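Local coordinates for protein enoyl-CoA hydratase (Mycobacterium tuberculosis, PDB 5KJP) that probably hydrates the double bond of 2-enoyl-CoA thioesters to give 3-hydroxyacyl-CoA, a step of fatty acid metabolism, as a member of the crotonase superfamily, at residues 24-29 against 58-63; 155-160 against 181-186. One frame throughout, in Å; residues are numbered along the deposited sequence. Where two conformers were deposited one is given.

Contact 1 of 2, residues 24-29 against 58-63; sequences RILIIT and AGLSVA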
loop_
_atom_site.group_PDB
_atom_site.type_symbol
_atom_site.label_atom_id
_atom_site.label_comp_id
_atom_site.label_asym_id
_atom_site.label_seq_id
_atom_site.Cartn_x
_atom_site.Cartn_y
_atom_site.Cartn_z
ATOM N N ARG A 24 -7.668 31.846 -1.663
ATOM C CA ARG A 24 -6.958 31.138 -0.605
ATOM C C ARG A 24 -5.990 30.095 -1.163
ATOM O O ARG A 24 -5.482 29.244 -0.426
ATOM C CB ARG A 24 -7.957 30.485 0.346
ATOM C CG ARG A 24 -9.013 31.456 0.871
ATOM C CD ARG A 24 -9.800 30.836 2.006
ATOM N NE ARG A 24 -8.901 30.388 3.062
ATOM C CZ ARG A 24 -8.458 31.167 4.044
ATOM N NH1 ARG A 24 -8.849 32.434 4.118
ATOM N NH2 ARG A 24 -7.631 30.675 4.957
ATOM N N ILE A 25 -5.730 30.172 -2.464
ATOM C CA ILE A 25 -4.836 29.226 -3.120
ATOM C C ILE A 25 -3.534 29.906 -3.527
ATOM O O ILE A 25 -3.542 30.956 -4.178
ATOM C CB ILE A 25 -5.496 28.593 -4.362
ATOM C CG1 ILE A 25 -6.715 27.768 -3.945
ATOM C CG2 ILE A 25 -4.504 27.707 -5.114
ATOM C CD1 ILE A 25 -7.718 27.559 -5.061
ATOM N N LEU A 26 -2.411 29.312 -3.143
ATOM C CA LEU A 26 -1.123 29.830 -3.575
ATOM C C LEU A 26 -0.613 29.033 -4.772
ATOM O O LEU A 26 -0.337 27.841 -4.658
ATOM C CB LEU A 26 -0.105 29.783 -2.434
ATOM C CG LEU A 26 1.135 30.652 -2.700
ATOM C CD1 LEU A 26 0.750 32.135 -2.655
ATOM C CD2 LEU A 26 2.283 30.341 -1.737
ATOM N N ILE A 27 -0.492 29.687 -5.923
ATOM C CA ILE A 27 0.037 29.010 -7.108
ATOM C C ILE A 27 1.526 29.307 -7.279
ATOM O O ILE A 27 1.932 30.462 -7.450
ATOM C CB ILE A 27 -0.717 29.416 -8.379
ATOM C CG1 ILE A 27 -2.223 29.194 -8.187
ATOM C CG2 ILE A 27 -0.191 28.634 -9.588
ATOM C CD1 ILE A 27 -3.045 29.652 -9.359
ATOM N N ILE A 28 2.322 28.247 -7.225
ATOM C CA ILE A 28 3.779 28.331 -7.262
ATOM C C ILE A 28 4.278 27.747 -8.575
ATOM O O ILE A 28 4.021 26.578 -8.879
ATOM C CB ILE A 28 4.419 27.561 -6.085
ATOM C CG1 ILE A 28 3.763 27.965 -4.758
ATOM C CG2 ILE A 28 5.934 27.775 -6.057
ATOM C CD1 ILE A 28 3.946 26.940 -3.645
ATOM N N THR A 29 4.986 28.557 -9.353
ATOM C CA THR A 29 5.436 28.131 -10.671
ATOM C C THR A 29 6.948 28.191 -10.801
ATOM O O THR A 29 7.544 29.269 -10.701
ATOM C CB THR A 29 4.801 29.002 -11.770
ATOM O OG1 THR A 29 3.375 28.938 -11.653
ATOM C CG2 THR A 29 5.223 28.521 -13.152
ATOM N N ALA A 58 -2.499 33.208 7.159
ATOM C CA ALA A 58 -3.814 32.726 7.569
ATOM C C ALA A 58 -4.838 32.824 6.440
ATOM O O ALA A 58 -5.875 32.162 6.476
ATOM C CB ALA A 58 -4.300 33.499 8.791
ATOM N N GLY A 59 -4.540 33.648 5.438
ATOM C CA GLY A 59 -5.407 33.810 4.283
ATOM C C GLY A 59 -5.174 32.791 3.180
ATOM O O GLY A 59 -5.825 32.840 2.134
ATOM N N LEU A 60 -4.238 31.871 3.400
ATOM C CA LEU A 60 -3.974 30.810 2.435
ATOM C C LEU A 60 -4.379 29.461 3.016
ATOM O O LEU A 60 -4.180 29.204 4.205
ATOM C CB LEU A 60 -2.499 30.784 2.032
ATOM C CG LEU A 60 -1.978 31.970 1.213
ATOM C CD1 LEU A 60 -0.468 31.844 0.976
ATOM C CD2 LEU A 60 -2.727 32.076 -0.112
ATOM N N SER A 61 -4.940 28.604 2.172
ATOM C CA SER A 61 -5.405 27.293 2.616
ATOM C C SER A 61 -4.677 26.146 1.917
ATOM O O SER A 61 -4.374 25.128 2.536
ATOM C CB SER A 61 -6.912 27.161 2.390
ATOM O OG SER A 61 -7.632 28.068 3.218
ATOM N N VAL A 62 -4.406 26.317 0.627
ATOM C CA VAL A 62 -3.843 25.257 -0.207
ATOM C C VAL A 62 -2.832 25.861 -1.178
ATOM O O VAL A 62 -2.991 27.006 -1.609
ATOM C CB VAL A 62 -4.955 24.508 -1.008
ATOM C CG1 VAL A 62 -4.357 23.497 -1.991
ATOM C CG2 VAL A 62 -5.933 23.807 -0.066
ATOM N N ALA A 63 -1.791 25.106 -1.517
ATOM C CA ALA A 63 -0.874 25.526 -2.570
ATOM C C ALA A 63 -0.872 24.544 -3.741
ATOM O O ALA A 63 -1.153 23.354 -3.575
ATOM C CB ALA A 63 0.527 25.681 -2.027
HETATM O O HOH W 1 -6.085 28.340 6.024
#
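Arg24 lays its guanidinium over the turn at 58-61, one face resting on the carbonyl of Gly59, whose O sits over the centre of the group. The edge is used as well. NE gives a bond to Ser61 OG at 2.6 Å, only 6° out of the guanidinium plane, and NH2 reaches Ala58 O at 2.8 Å from a more tilted approach. A bend at chi3 (55°) folds the chain back so that these two nitrogens face the turn. Water 1 also lies at the edge, in plane, accepting from NH2 and donating to Leu60 O, a carbonyl that Lys103 also binds.

The backbone takes over from here. Arg24 O accepts from both Ser61 N (2.7 Å) and Val62 N (3.3 Å), and Leu26 N bonds to Val62 O at 2.8 Å. This starts the parallel pairing of strands 25-30 and 62-67, the two strands of a right-handed beta-alpha-beta crossover through helix 41-56. Leu26 CD1 meets Leu60 CD1 at 3.8 Å, and on the face toward helix 41-56 Ile28 CD1 reaches Ala63 CB at 4.0 Å. Ile25 and Val62 face helix 193-205.

Gripped at its edge by a hydroxyl, a carbonyl and a water, the guanidinium is fixed in rotation, and the carbonyl oxygens of Ala58 and Gly59 probably stabilise its positive charge.

Contact 2 of 2, residues 155-160 against 181-186; sequences PERIPY and LGLVNV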
loop_
_atom_site.group_PDB
_atom_site.type_symbol
_atom_site.label_atom_id
_atom_site.label_comp_id
_atom_site.label_asym_id
_atom_site.label_seq_id
_atom_site.Cartn_x
_atom_site.Cartn_y
_atom_site.Cartn_z
ATOM N N PRO A 155 7.491 3.862 -2.773
ATOM C CA PRO A 155 6.893 2.575 -2.383
ATOM C C PRO A 155 5.673 2.715 -1.476
ATOM O O PRO A 155 4.972 1.734 -1.241
ATOM C CB PRO A 155 8.032 1.864 -1.637
ATOM C CG PRO A 155 9.286 2.547 -2.096
ATOM C CD PRO A 155 8.870 3.983 -2.266
ATOM N N GLU A 156 5.427 3.913 -0.970
ATOM C CA GLU A 156 4.261 4.143 -0.130
ATOM C C GLU A 156 3.095 4.710 -0.928
ATOM O O GLU A 156 1.975 4.771 -0.424
ATOM C CB GLU A 156 4.598 5.092 1.017
ATOM C CG GLU A 156 5.670 4.583 1.956
ATOM C CD GLU A 156 6.030 5.609 3.020
ATOM O OE1 GLU A 156 5.565 6.764 2.912
ATOM O OE2 GLU A 156 6.768 5.256 3.962
ATOM N N ARG A 157 3.353 5.121 -2.165
ATOM C CA ARG A 157 2.330 5.748 -2.996
ATOM C C ARG A 157 1.786 4.794 -4.057
ATOM O O ARG A 157 0.630 4.898 -4.457
ATOM C CB ARG A 157 2.889 7.005 -3.668
ATOM C CG ARG A 157 3.141 8.171 -2.714
ATOM C CD ARG A 157 1.873 8.993 -2.462
ATOM N NE ARG A 157 1.818 10.216 -3.270
ATOM C CZ ARG A 157 2.498 11.330 -2.996
ATOM N NH1 ARG A 157 3.296 11.372 -1.937
ATOM N NH2 ARG A 157 2.386 12.401 -3.787
ATOM N N ILE A 158 2.638 3.883 -4.526
ATOM C CA ILE A 158 2.259 2.903 -5.543
ATOM C C ILE A 158 2.635 1.516 -5.033
ATOM O O ILE A 158 3.305 1.411 -4.004
ATOM C CB ILE A 158 2.951 3.199 -6.903
ATOM C CG1 ILE A 158 4.470 3.029 -6.792
ATOM C CG2 ILE A 158 2.582 4.595 -7.405
ATOM C CD1 ILE A 158 5.188 3.153 -8.144
ATOM N N PRO A 159 2.183 0.444 -5.719
ATOM C CA PRO A 159 2.528 -0.874 -5.174
ATOM C C PRO A 159 4.036 -1.055 -5.067
ATOM O O PRO A 159 4.783 -0.632 -5.953
ATOM C CB PRO A 159 1.917 -1.848 -6.186
ATOM C CG PRO A 159 0.765 -1.079 -6.786
ATOM C CD PRO A 159 1.281 0.333 -6.882
ATOM N N TYR A 160 4.456 -1.637 -3.950
ATOM C CA TYR A 160 5.858 -1.805 -3.591
ATOM C C TYR A 160 6.737 -2.303 -4.739
ATOM O O TYR A 160 7.807 -1.749 -4.997
ATOM C CB TYR A 160 5.942 -2.768 -2.403
ATOM C CG TYR A 160 7.343 -3.147 -1.967
ATOM C CD1 TYR A 160 8.017 -4.202 -2.572
ATOM C CD2 TYR A 160 7.977 -2.471 -0.934
ATOM C CE1 TYR A 160 9.291 -4.561 -2.178
ATOM C CE2 TYR A 160 9.256 -2.835 -0.521
ATOM C CZ TYR A 160 9.906 -3.879 -1.152
ATOM O OH TYR A 160 11.179 -4.253 -0.769
ATOM N N LEU A 181 -1.995 3.253 -10.854
ATOM C CA LEU A 181 -1.270 2.784 -9.679
ATOM C C LEU A 181 -1.585 3.609 -8.433
ATOM O O LEU A 181 -1.136 3.271 -7.336
ATOM C CB LEU A 181 0.240 2.818 -9.939
ATOM C CG LEU A 181 0.774 1.921 -11.050
ATOM C CD1 LEU A 181 2.247 2.232 -11.298
ATOM C CD2 LEU A 181 0.567 0.449 -10.696
ATOM N N GLY A 182 -2.323 4.702 -8.606
ATOM C CA GLY A 182 -2.733 5.527 -7.480
ATOM C C GLY A 182 -1.813 6.683 -7.120
ATOM O O GLY A 182 -2.064 7.386 -6.142
ATOM N N LEU A 183 -0.754 6.886 -7.900
ATOM C CA LEU A 183 0.161 8.002 -7.681
ATOM C C LEU A 183 -0.471 9.322 -8.127
ATOM O O LEU A 183 -0.311 10.361 -7.479
ATOM C CB LEU A 183 1.472 7.777 -8.429
ATOM C CG LEU A 183 2.479 8.930 -8.404
ATOM C CD1 LEU A 183 2.992 9.168 -6.980
ATOM C CD2 LEU A 183 3.626 8.680 -9.382
ATOM N N VAL A 184 -1.182 9.267 -9.247
ATOM C CA VAL A 184 -1.838 10.445 -9.799
ATOM C C VAL A 184 -3.315 10.434 -9.411
ATOM O O VAL A 184 -4.037 9.479 -9.697
ATOM C CB VAL A 184 -1.694 10.504 -11.340
ATOM C CG1 VAL A 184 -2.638 11.541 -11.927
ATOM C CG2 VAL A 184 -0.235 10.798 -11.739
ATOM N N ASN A 185 -3.754 11.496 -8.746
ATOM C CA ASN A 185 -5.148 11.635 -8.338
ATOM C C ASN A 185 -6.084 11.935 -9.502
ATOM O O ASN A 185 -7.160 11.347 -9.627
ATOM C CB ASN A 185 -5.270 12.745 -7.295
ATOM C CG ASN A 185 -4.520 12.424 -6.028
ATOM O OD1 ASN A 185 -3.325 12.711 -5.901
ATOM N ND2 ASN A 185 -5.215 11.807 -5.082
ATOM N N VAL A 186 -5.662 12.869 -10.345
ATOM C CA VAL A 186 -6.484 13.361 -11.438
ATOM C C VAL A 186 -5.680 13.393 -12.729
ATOM O O VAL A 186 -4.602 13.990 -12.779
ATOM C CB VAL A 186 -7.023 14.788 -11.131
ATOM C CG1 VAL A 186 -7.773 15.364 -12.342
ATOM C CG2 VAL A 186 -7.908 14.775 -9.878
HETATM O O HOH W 2 -0.732 7.093 -3.723
HETATM O O HOH W 3 0.057 11.724 -5.132
#
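Ile158 has CG1 between its backbone N and carbonyl carbon (chi1 65°), which leaves CG2 anti to the carbonyl carbon and aimed at the other segment; Leu183 answers with CG anti to its own N (chi1 174°), swinging the rest of its side chain toward Arg157. Here, within the crotonase core fold, the loop leaving helix 150-157 meets the Schellman motif that ends helix 175-180, where Gly182 takes a positive phi of 92° and the chain goes on to edge strand 186-188.

Ile158 CG2 packs against Leu183 CB at 3.5 Å and also touches Leu181 CB, so one methyl bridges the two leucines around the glycine. Pro159, at the N-cap of helix 160-169, presents its ring carbon CD to Leu181 CD2 at 3.9 Å, the two side chains crossing at about a right angle. Leu183 CD1 lies 4.0 Å from Arg157 CB. Beyond CB the arginine was modelled in two conformers; in the one given, its chain turns at chi2 and chi3, Leu183 CD1 lies in the bend near NE, and NH1 bonds to Leu122 O, the main polar partner. Tyr160 of the second subunit packs on Arg157, and Gly182 of the third lies against Pro159, placing the contact close to the trimer interfaces.

No direct hydrogen bond joins the segments; water does the polar work at two places. In the same conformer, water 3 accepts from Arg157 NH2 and donates to Leu183 O. The firmer bridge is between backbone atoms: water 2 donates to Arg157 O at 2.7 Å and to Gly182 O at 2.8 Å, satisfying two carbonyls in a largely buried setting.

Contact 1 and contact 2 lie on opposite sides of the chain's centre, their own centres 25 Å apart and their nearest atoms about 11 Å apart, so neither touches the other. The six-stranded sheet connects them: strands 25-30 and 62-67 of contact 1 lie toward one end, while 181-186 runs into strand 186-188 at the other, with 105-109 and 126-130 between. Contact 1 is internal to its subunit and binds neighbouring strands directly; contact 2 joins helix ends through apolar packing and water, beside the other two subunits. Polar links are thus mostly direct in the first and wholly water-mediated in the second.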